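PDB 6A6F: iron-sulfur cluster assembly scaffold protein NifU from Fervidobacterium islandicum, which probably serves as a scaffold or sulfur-transfer partner on which iron-sulfur clusters are assembled in the SUF system. Local coordinates for residues 30-43 against 122-134. Numbering follows the deposited sequence.
Sequences EEGKNLSCGDEVTL and KCFLLPWKTLEIA. With ZN (zinc ion), chain G; NI (nickel (II) ion), chain H.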
ATOM      1  N   GLU A  30      16.355  10.204  -5.407  1.00 19.87           N
ATOM      2  CA  GLU A  30      16.092   9.498  -6.683  1.00 22.31           C
ATOM      3  C   GLU A  30      14.679   8.932  -6.747  1.00 22.81           C
ATOM      4  O   GLU A  30      14.231   8.247  -5.824  1.00 22.22           O
ATOM      5  CB  GLU A  30      17.130   8.390  -6.889  1.00 23.11           C
ATOM      6  CG  GLU A  30      17.082   7.750  -8.274  1.00 25.88           C
ATOM      7  CD  GLU A  30      17.742   8.608  -9.329  1.00 27.50           C
ATOM      8  OE1 GLU A  30      17.277   8.645 -10.485  1.00 31.83           O
ATOM      9  OE2 GLU A  30      18.724   9.256  -8.985  1.00 33.39           O
ATOM     10  N   GLU A  31      13.969   9.228  -7.830  1.00 27.48           N
ATOM     11  CA  GLU A  31      12.576   8.753  -8.023  1.00 30.88           C
ATOM     12  C   GLU A  31      12.520   7.601  -8.996  1.00 28.23           C
ATOM     13  O   GLU A  31      13.275   7.580  -9.939  1.00 27.76           O
ATOM     14  CB  GLU A  31      11.720   9.854  -8.585  1.00 36.50           C
ATOM     15  CG  GLU A  31      11.779  11.092  -7.737  1.00 44.75           C
ATOM     16  CD  GLU A  31      11.021  12.243  -8.354  1.00 53.00           C
ATOM     17  OE1 GLU A  31       9.879  12.030  -8.851  1.00 56.18           O
ATOM     18  OE2 GLU A  31      11.583  13.365  -8.321  1.00 63.61           O
ATOM     19  N   GLY A  32      11.633   6.635  -8.771  1.00 25.30           N
ATOM     20  CA  GLY A  32      11.510   5.515  -9.682  1.00 24.26           C
ATOM     21  C   GLY A  32      10.078   5.103  -9.716  1.00 25.22           C
ATOM     22  O   GLY A  32       9.368   5.343  -8.735  1.00 22.89           O
ATOM     23  N   LYS A  33       9.651   4.489 -10.828  1.00 25.80           N
ATOM     24  CA  LYS A  33       8.242   4.049 -11.012  1.00 29.58           C
ATOM     25  C   LYS A  33       8.173   2.699 -11.714  1.00 26.19           C
ATOM     26  O   LYS A  33       9.018   2.401 -12.525  1.00 23.92           O
ATOM     27  CB  LYS A  33       7.474   5.017 -11.930  1.00 33.07           C
ATOM     28  CG  LYS A  33       7.400   6.475 -11.535  1.00 38.88           C
ATOM     29  CD  LYS A  33       7.148   7.337 -12.789  1.00 41.16           C
ATOM     30  CE  LYS A  33       7.139   8.828 -12.464  1.00 44.87           C
ATOM     31  NZ  LYS A  33       5.977   9.101 -11.575  1.00 48.74           N
ATOM     32  N   ASN A  34       7.148   1.911 -11.408  1.00 26.72           N
ATOM     33  CA  ASN A  34       6.888   0.627 -12.102  1.00 29.05           C
ATOM     34  C   ASN A  34       5.471   0.788 -12.601  1.00 28.91           C
ATOM     35  O   ASN A  34       4.505   0.452 -11.900  1.00 29.57           O
ATOM     36  CB  ASN A  34       7.002  -0.571 -11.132  1.00 28.62           C
ATOM     37  CG  ASN A  34       6.473  -1.886 -11.722  1.00 31.15           C
ATOM     38  OD1 ASN A  34       6.625  -2.150 -12.910  1.00 31.09           O
ATOM     39  ND2 ASN A  34       5.895  -2.732 -10.868  1.00 31.07           N
ATOM     40  N   LEU A  35       5.341   1.366 -13.790  1.00 31.97           N
ATOM     41  CA  LEU A  35       4.023   1.717 -14.344  1.00 30.32           C
ATOM     42  C   LEU A  35       3.114   0.522 -14.620  1.00 34.43           C
ATOM     43  O   LEU A  35       1.876   0.661 -14.516  1.00 32.89           O
ATOM     44  CB  LEU A  35       4.182   2.571 -15.609  1.00 32.29           C
ATOM     45  CG  LEU A  35       4.935   3.873 -15.370  1.00 31.43           C
ATOM     46  CD1 LEU A  35       5.270   4.558 -16.669  1.00 34.29           C
ATOM     47  CD2 LEU A  35       4.110   4.821 -14.506  1.00 34.52           C
ATOM     48  N   SER A  36       3.685  -0.657 -14.929  1.00 35.94           N
ATOM     49  CA  SER A  36       2.834  -1.825 -15.170  1.00 37.24           C
ATOM     50  C   SER A  36       1.990  -2.182 -13.963  1.00 38.54           C
ATOM     51  O   SER A  36       0.973  -2.832 -14.157  1.00 42.91           O
ATOM     52  CB  SER A  36       3.635  -3.042 -15.663  1.00 45.33           C
ATOM     53  OG  SER A  36       4.591  -3.519 -14.712  1.00 48.03           O
ATOM     54  N   CYS A  37       2.398  -1.757 -12.743  1.00 31.56           N
ATOM     55  CA  CYS A  37       1.654  -1.987 -11.496  1.00 29.83           C
ATOM     56  C   CYS A  37       1.082  -0.702 -10.858  1.00 30.92           C
ATOM     57  O   CYS A  37       0.027  -0.752 -10.222  1.00 29.26           O
ATOM     58  CB  CYS A  37       2.526  -2.760 -10.438  1.00 28.52           C
ATOM     59  SG  CYS A  37       1.690  -3.179  -8.874  1.00 28.65           S
ATOM     60  N   GLY A  38       1.782   0.431 -11.010  1.00 29.37           N
ATOM     61  CA  GLY A  38       1.406   1.692 -10.360  1.00 28.52           C
ATOM     62  C   GLY A  38       2.254   2.055  -9.125  1.00 28.89           C
ATOM     63  O   GLY A  38       1.851   2.905  -8.309  1.00 28.06           O
ATOM     64  N   ASP A  39       3.428   1.434  -9.001  1.00 25.84           N
ATOM     65  CA  ASP A  39       4.320   1.629  -7.848  1.00 24.79           C
ATOM     66  C   ASP A  39       5.210   2.853  -8.059  1.00 23.06           C
ATOM     67  O   ASP A  39       5.719   3.068  -9.162  1.00 23.06           O
ATOM     68  CB  ASP A  39       5.213   0.396  -7.638  1.00 23.31           C
ATOM     69  CG  ASP A  39       4.419  -0.867  -7.465  1.00 21.62           C
ATOM     70  OD1 ASP A  39       3.391  -0.820  -6.772  1.00 22.86           O
ATOM     71  OD2 ASP A  39       4.844  -1.899  -7.994  1.00 23.61           O
ATOM     72  N   GLU A  40       5.368   3.647  -7.005  1.00 24.27           N
ATOM     73  CA  GLU A  40       6.255   4.836  -7.032  1.00 27.57           C
ATOM     74  C   GLU A  40       7.127   4.805  -5.810  1.00 24.60           C
ATOM     75  O   GLU A  40       6.654   4.486  -4.754  1.00 24.50           O
ATOM     76  CB  GLU A  40       5.459   6.119  -6.981  1.00 29.51           C
ATOM     77  CG  GLU A  40       4.715   6.372  -8.290  1.00 38.32           C
ATOM     78  CD  GLU A  40       3.904   7.662  -8.256  1.00 44.07           C
ATOM     79  OE1 GLU A  40       3.336   8.000  -9.317  1.00 47.15           O
ATOM     80  OE2 GLU A  40       3.858   8.338  -7.180  1.00 42.39           O
ATOM     81  N   VAL A  41       8.389   5.132  -5.965  1.00 22.34           N
ATOM     82  CA  VAL A  41       9.239   5.315  -4.806  1.00 24.18           C
ATOM     83  C   VAL A  41      10.212   6.487  -5.019  1.00 24.14           C
ATOM     84  O   VAL A  41      10.781   6.625  -6.106  1.00 24.61           O
ATOM     85  CB  VAL A  41       9.985   4.022  -4.488  1.00 24.53           C
ATOM     86  CG1 VAL A  41      11.030   3.689  -5.552  1.00 26.54           C
ATOM     87  CG2 VAL A  41      10.627   4.104  -3.114  1.00 26.49           C
ATOM     88  N   THR A  42      10.366   7.323  -3.998  1.00 20.44           N
ATOM     89  CA  THR A  42      11.424   8.338  -3.987  1.00 20.74           C
ATOM     90  C   THR A  42      12.364   8.012  -2.849  1.00 20.70           C
ATOM     91  O   THR A  42      11.938   7.926  -1.709  1.00 20.80           O
ATOM     92  CB  THR A  42      10.846   9.733  -3.766  1.00 20.72           C
ATOM     93  OG1 THR A  42      10.009  10.014  -4.871  1.00 23.36           O
ATOM     94  CG2 THR A  42      11.940  10.817  -3.697  1.00 21.37           C
ATOM     95  N   LEU A  43      13.625   7.743  -3.165  1.00 19.75           N
ATOM     96  CA  LEU A  43      14.592   7.448  -2.152  1.00 18.93           C
ATOM     97  C   LEU A  43      15.385   8.703  -1.755  1.00 17.58           C
ATOM     98  O   LEU A  43      15.875   9.430  -2.609  1.00 16.20           O
ATOM     99  CB  LEU A  43      15.536   6.378  -2.654  1.00 19.47           C
ATOM    100  CG  LEU A  43      14.960   5.047  -3.068  1.00 20.80           C
ATOM    101  CD1 LEU A  43      16.085   4.174  -3.622  1.00 21.43           C
ATOM    102  CD2 LEU A  43      14.349   4.412  -1.841  1.00 20.54           C
ATOM    103  N   LYS A 122       9.146  -6.939 -11.161  1.00 26.41           N
ATOM    104  CA  LYS A 122       9.362  -5.512 -11.285  1.00 26.25           C
ATOM    105  C   LYS A 122       9.065  -4.717 -10.022  1.00 24.15           C
ATOM    106  O   LYS A 122       9.684  -3.695  -9.816  1.00 22.52           O
ATOM    107  CB  LYS A 122       8.499  -4.944 -12.410  1.00 30.43           C
ATOM    108  CG  LYS A 122       9.125  -5.173 -13.776  1.00 35.64           C
ATOM    109  CD  LYS A 122       8.471  -6.305 -14.545  1.00 41.42           C
ATOM    110  CE  LYS A 122       8.234  -5.878 -15.990  1.00 41.76           C
ATOM    111  NZ  LYS A 122       7.393  -4.664 -15.903  1.00 42.95           N
ATOM    112  N   CYS A 123       8.085  -5.175  -9.241  1.00 22.69           N
ATOM    113  CA  CYS A 123       7.735  -4.622  -7.952  1.00 21.97           C
ATOM    114  C   CYS A 123       8.878  -4.824  -6.948  1.00 20.95           C
ATOM    115  O   CYS A 123       9.300  -3.888  -6.313  1.00 17.83           O
ATOM    116  CB  CYS A 123       6.422  -5.237  -7.428  1.00 22.65           C
ATOM    117  SG  CYS A 123       5.061  -5.216  -8.654  1.00 26.08           S
ATOM    118  N   PHE A 124       9.367  -6.057  -6.826  1.00 21.82           N
ATOM    119  CA  PHE A 124      10.532  -6.333  -6.042  1.00 20.04           C
ATOM    120  C   PHE A 124      11.757  -5.494  -6.419  1.00 21.19           C
ATOM    121  O   PHE A 124      12.474  -4.977  -5.535  1.00 23.52           O
ATOM    122  CB  PHE A 124      10.946  -7.786  -6.184  1.00 20.56           C
ATOM    123  CG  PHE A 124      12.220  -8.088  -5.496  1.00 20.80           C
ATOM    124  CD1 PHE A 124      12.301  -8.053  -4.118  1.00 21.78           C
ATOM    125  CD2 PHE A 124      13.357  -8.364  -6.213  1.00 23.07           C
ATOM    126  CE1 PHE A 124      13.503  -8.340  -3.459  1.00 21.40           C
ATOM    127  CE2 PHE A 124      14.564  -8.622  -5.573  1.00 22.89           C
ATOM    128  CZ  PHE A 124      14.638  -8.610  -4.188  1.00 21.88           C
ATOM    129  N   LEU A 125      12.018  -5.388  -7.714  1.00 20.18           N
ATOM    130  CA  LEU A 125      13.202  -4.717  -8.195  1.00 20.82           C
ATOM    131  C   LEU A 125      13.145  -3.207  -8.211  1.00 18.75           C
ATOM    132  O   LEU A 125      14.197  -2.592  -8.322  1.00 18.38           O
ATOM    133  CB  LEU A 125      13.606  -5.208  -9.586  1.00 22.31           C
ATOM    134  CG  LEU A 125      14.257  -6.590  -9.610  1.00 25.55           C
ATOM    135  CD1 LEU A 125      14.523  -6.963 -11.057  1.00 27.76           C
ATOM    136  CD2 LEU A 125      15.541  -6.640  -8.793  1.00 25.27           C
ATOM    137  N   LEU A 126      11.953  -2.610  -8.117  1.00 17.78           N
ATOM    138  CA  LEU A 126      11.823  -1.177  -8.216  1.00 19.22           C
ATOM    139  C   LEU A 126      12.779  -0.401  -7.257  1.00 18.50           C
ATOM    140  O   LEU A 126      13.564   0.424  -7.714  1.00 19.40           O
ATOM    141  CB  LEU A 126      10.366  -0.736  -7.993  1.00 20.66           C
ATOM    142  CG  LEU A 126      10.165   0.789  -7.955  1.00 19.83           C
ATOM    143  CD1 LEU A 126      10.599   1.381  -9.280  1.00 21.83           C
ATOM    144  CD2 LEU A 126       8.737   1.151  -7.643  1.00 20.73           C
ATOM    145  N   PRO A 127      12.723  -0.670  -5.924  1.00 17.91           N
ATOM    146  CA  PRO A 127      13.679   0.050  -5.059  1.00 17.86           C
ATOM    147  C   PRO A 127      15.119  -0.209  -5.408  1.00 17.72           C
ATOM    148  O   PRO A 127      15.924   0.693  -5.257  1.00 18.99           O
ATOM    149  CB  PRO A 127      13.393  -0.479  -3.664  1.00 17.50           C
ATOM    150  CG  PRO A 127      12.623  -1.735  -3.920  1.00 17.69           C
ATOM    151  CD  PRO A 127      11.837  -1.520  -5.145  1.00 16.33           C
ATOM    152  N   TRP A 128      15.459  -1.431  -5.795  1.00 18.71           N
ATOM    153  CA  TRP A 128      16.866  -1.796  -6.064  1.00 19.13           C
ATOM    154  C   TRP A 128      17.417  -1.109  -7.336  1.00 20.70           C
ATOM    155  O   TRP A 128      18.548  -0.623  -7.350  1.00 20.30           O
ATOM    156  CB  TRP A 128      17.009  -3.323  -6.186  1.00 19.96           C
ATOM    157  CG  TRP A 128      16.887  -4.034  -4.894  1.00 19.21           C
ATOM    158  CD1 TRP A 128      15.821  -4.737  -4.458  1.00 19.44           C
ATOM    159  CD2 TRP A 128      17.849  -4.060  -3.848  1.00 18.53           C
ATOM    160  NE1 TRP A 128      16.053  -5.205  -3.208  1.00 19.88           N
ATOM    161  CE2 TRP A 128      17.308  -4.814  -2.812  1.00 18.88           C
ATOM    162  CE3 TRP A 128      19.108  -3.488  -3.677  1.00 19.75           C
ATOM    163  CZ2 TRP A 128      17.986  -5.036  -1.617  1.00 18.16           C
ATOM    164  CZ3 TRP A 128      19.793  -3.736  -2.492  1.00 18.93           C
ATOM    165  CH2 TRP A 128      19.234  -4.506  -1.492  1.00 17.81           C
ATOM    166  N   LYS A 129      16.594  -1.078  -8.386  1.00 20.23           N
ATOM    167  CA  LYS A 129      16.930  -0.400  -9.627  1.00 23.01           C
ATOM    168  C   LYS A 129      17.044   1.105  -9.396  1.00 21.36           C
ATOM    169  O   LYS A 129      17.928   1.735  -9.942  1.00 21.28           O
ATOM    170  CB  LYS A 129      15.868  -0.671 -10.707  1.00 25.56           C
ATOM    171  CG  LYS A 129      15.703  -2.133 -11.154  1.00 29.81           C
ATOM    172  CD  LYS A 129      17.010  -2.855 -11.459  1.00 36.36           C
ATOM    173  CE  LYS A 129      17.634  -2.356 -12.760  1.00 40.60           C
ATOM    174  NZ  LYS A 129      19.005  -2.930 -13.031  1.00 43.99           N
ATOM    175  N   THR A 130      16.165   1.651  -8.555  1.00 19.32           N
ATOM    176  CA  THR A 130      16.239   3.050  -8.180  1.00 19.80           C
ATOM    177  C   THR A 130      17.480   3.349  -7.383  1.00 19.46           C
ATOM    178  O   THR A 130      18.153   4.342  -7.644  1.00 20.68           O
ATOM    179  CB  THR A 130      14.984   3.509  -7.417  1.00 20.48           C
ATOM    180  OG1 THR A 130      13.854   3.235  -8.239  1.00 19.97           O
ATOM    181  CG2 THR A 130      15.048   5.001  -7.132  1.00 20.24           C
ATOM    182  N   LEU A 131      17.839   2.459  -6.469  1.00 18.26           N
ATOM    183  CA  LEU A 131      19.092   2.575  -5.758  1.00 18.45           C
ATOM    184  C   LEU A 131      20.338   2.552  -6.668  1.00 21.05           C
ATOM    185  O   LEU A 131      21.253   3.376  -6.517  1.00 21.11           O
ATOM    186  CB  LEU A 131      19.205   1.441  -4.785  1.00 19.78           C
ATOM    187  CG  LEU A 131      20.507   1.318  -3.995  1.00 20.24           C
ATOM    188  CD1 LEU A 131      20.650   2.397  -2.968  1.00 21.42           C
ATOM    189  CD2 LEU A 131      20.552  -0.006  -3.277  1.00 20.70           C
ATOM    190  N   GLU A 132      20.399   1.585  -7.583  1.00 22.57           N
ATOM    191  CA  GLU A 132      21.486   1.528  -8.602  1.00 24.74           C
ATOM    192  C   GLU A 132      21.702   2.858  -9.329  1.00 24.06           C
ATOM    193  O   GLU A 132      22.818   3.399  -9.399  1.00 25.57           O
ATOM    194  CB  GLU A 132      21.183   0.407  -9.605  1.00 26.02           C
ATOM    195  CG  GLU A 132      22.325   0.121 -10.590  1.00 31.79           C
ATOM    196  CD  GLU A 132      22.006  -1.045 -11.537  1.00 35.98           C
ATOM    197  OE1 GLU A 132      20.818  -1.294 -11.817  1.00 37.69           O
ATOM    198  OE2 GLU A 132      22.944  -1.726 -11.981  1.00 46.23           O
ATOM    199  N   ILE A 133      20.630   3.420  -9.845  1.00 26.34           N
ATOM    200  CA  ILE A 133      20.720   4.711 -10.517  1.00 28.57           C
ATOM    201  C   ILE A 133      21.202   5.772  -9.552  1.00 31.39           C
ATOM    202  O   ILE A 133      22.128   6.511  -9.887  1.00 32.27           O
ATOM    203  CB  ILE A 133      19.409   5.118 -11.181  1.00 29.46           C
ATOM    204  CG1 ILE A 133      19.071   4.132 -12.308  1.00 32.68           C
ATOM    205  CG2 ILE A 133      19.506   6.513 -11.798  1.00 32.96           C
ATOM    206  CD1 ILE A 133      17.590   4.082 -12.655  1.00 33.20           C
ATOM    207  N   ALA A 134      20.647   5.801  -8.327  1.00 27.37           N
ATOM    208  CA  ALA A 134      21.032   6.804  -7.356  1.00 27.76           C
ATOM    209  C   ALA A 134      22.516   6.737  -7.028  1.00 27.21           C
ATOM    210  O   ALA A 134      23.178   7.743  -6.947  1.00 24.27           O
ATOM    211  CB  ALA A 134      20.209   6.655  -6.064  1.00 28.36           C
TER
HETATM  212 ZN    ZN G 205       3.739  -3.586  -7.627  1.00 25.34          ZN
HETATM  213 NI    NI H 206      19.772  10.754 -10.132  1.00 50.64          NI
HETATM  214  O   HOH W   1      18.522  10.473 -12.353  1.00 34.18           O
HETATM  215  O   HOH W   2      21.700   9.296 -10.212  1.00 36.12           O
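Lys122 lays its CB against the Asn34 amide, 3.4 Å from OD1, and curls until NZ makes a weak hydrogen bond to Ser36 OG. Cys123 SG binds the zinc ion at 2.3 Å, joined by Cys37 SG and Asp39 OD2 from the hairpin and by Cys62. Asn34, its CG swung anti to the backbone N (chi1 168°), sends ND2 to Asp39 OD2 (3.2 Å), on the anti side and tilted out of the carboxylate plane, close beside Cys123 SG. With an alanine at this position, Asp39 OD2 is likely to lose its amide N-H donor beside the zinc, and a gap would open against Lys122 CB. Leu126 spreads its branches over the hairpin, CD1 above the backbone of Gly32 and Lys33, CD2 against Asp39 CB (3.6 Å). Thr130 turns OG1 back to Leu126 O (2.9 Å), above the carbonyl plane; OG1 also sits over Gly32 CA, where a side chain would clash, while CG2 packs between Glu30 and Leu43. Ala134 CB meets Glu30 CB, and Ile133 CG2 lies beside Glu30 OE1, while OE2 binds nickel at 2.2 Å. The helix thus packs across both hairpin strands, and zinc ties the turn to it where NifU-like scaffolds probably handle sulfur or clusters.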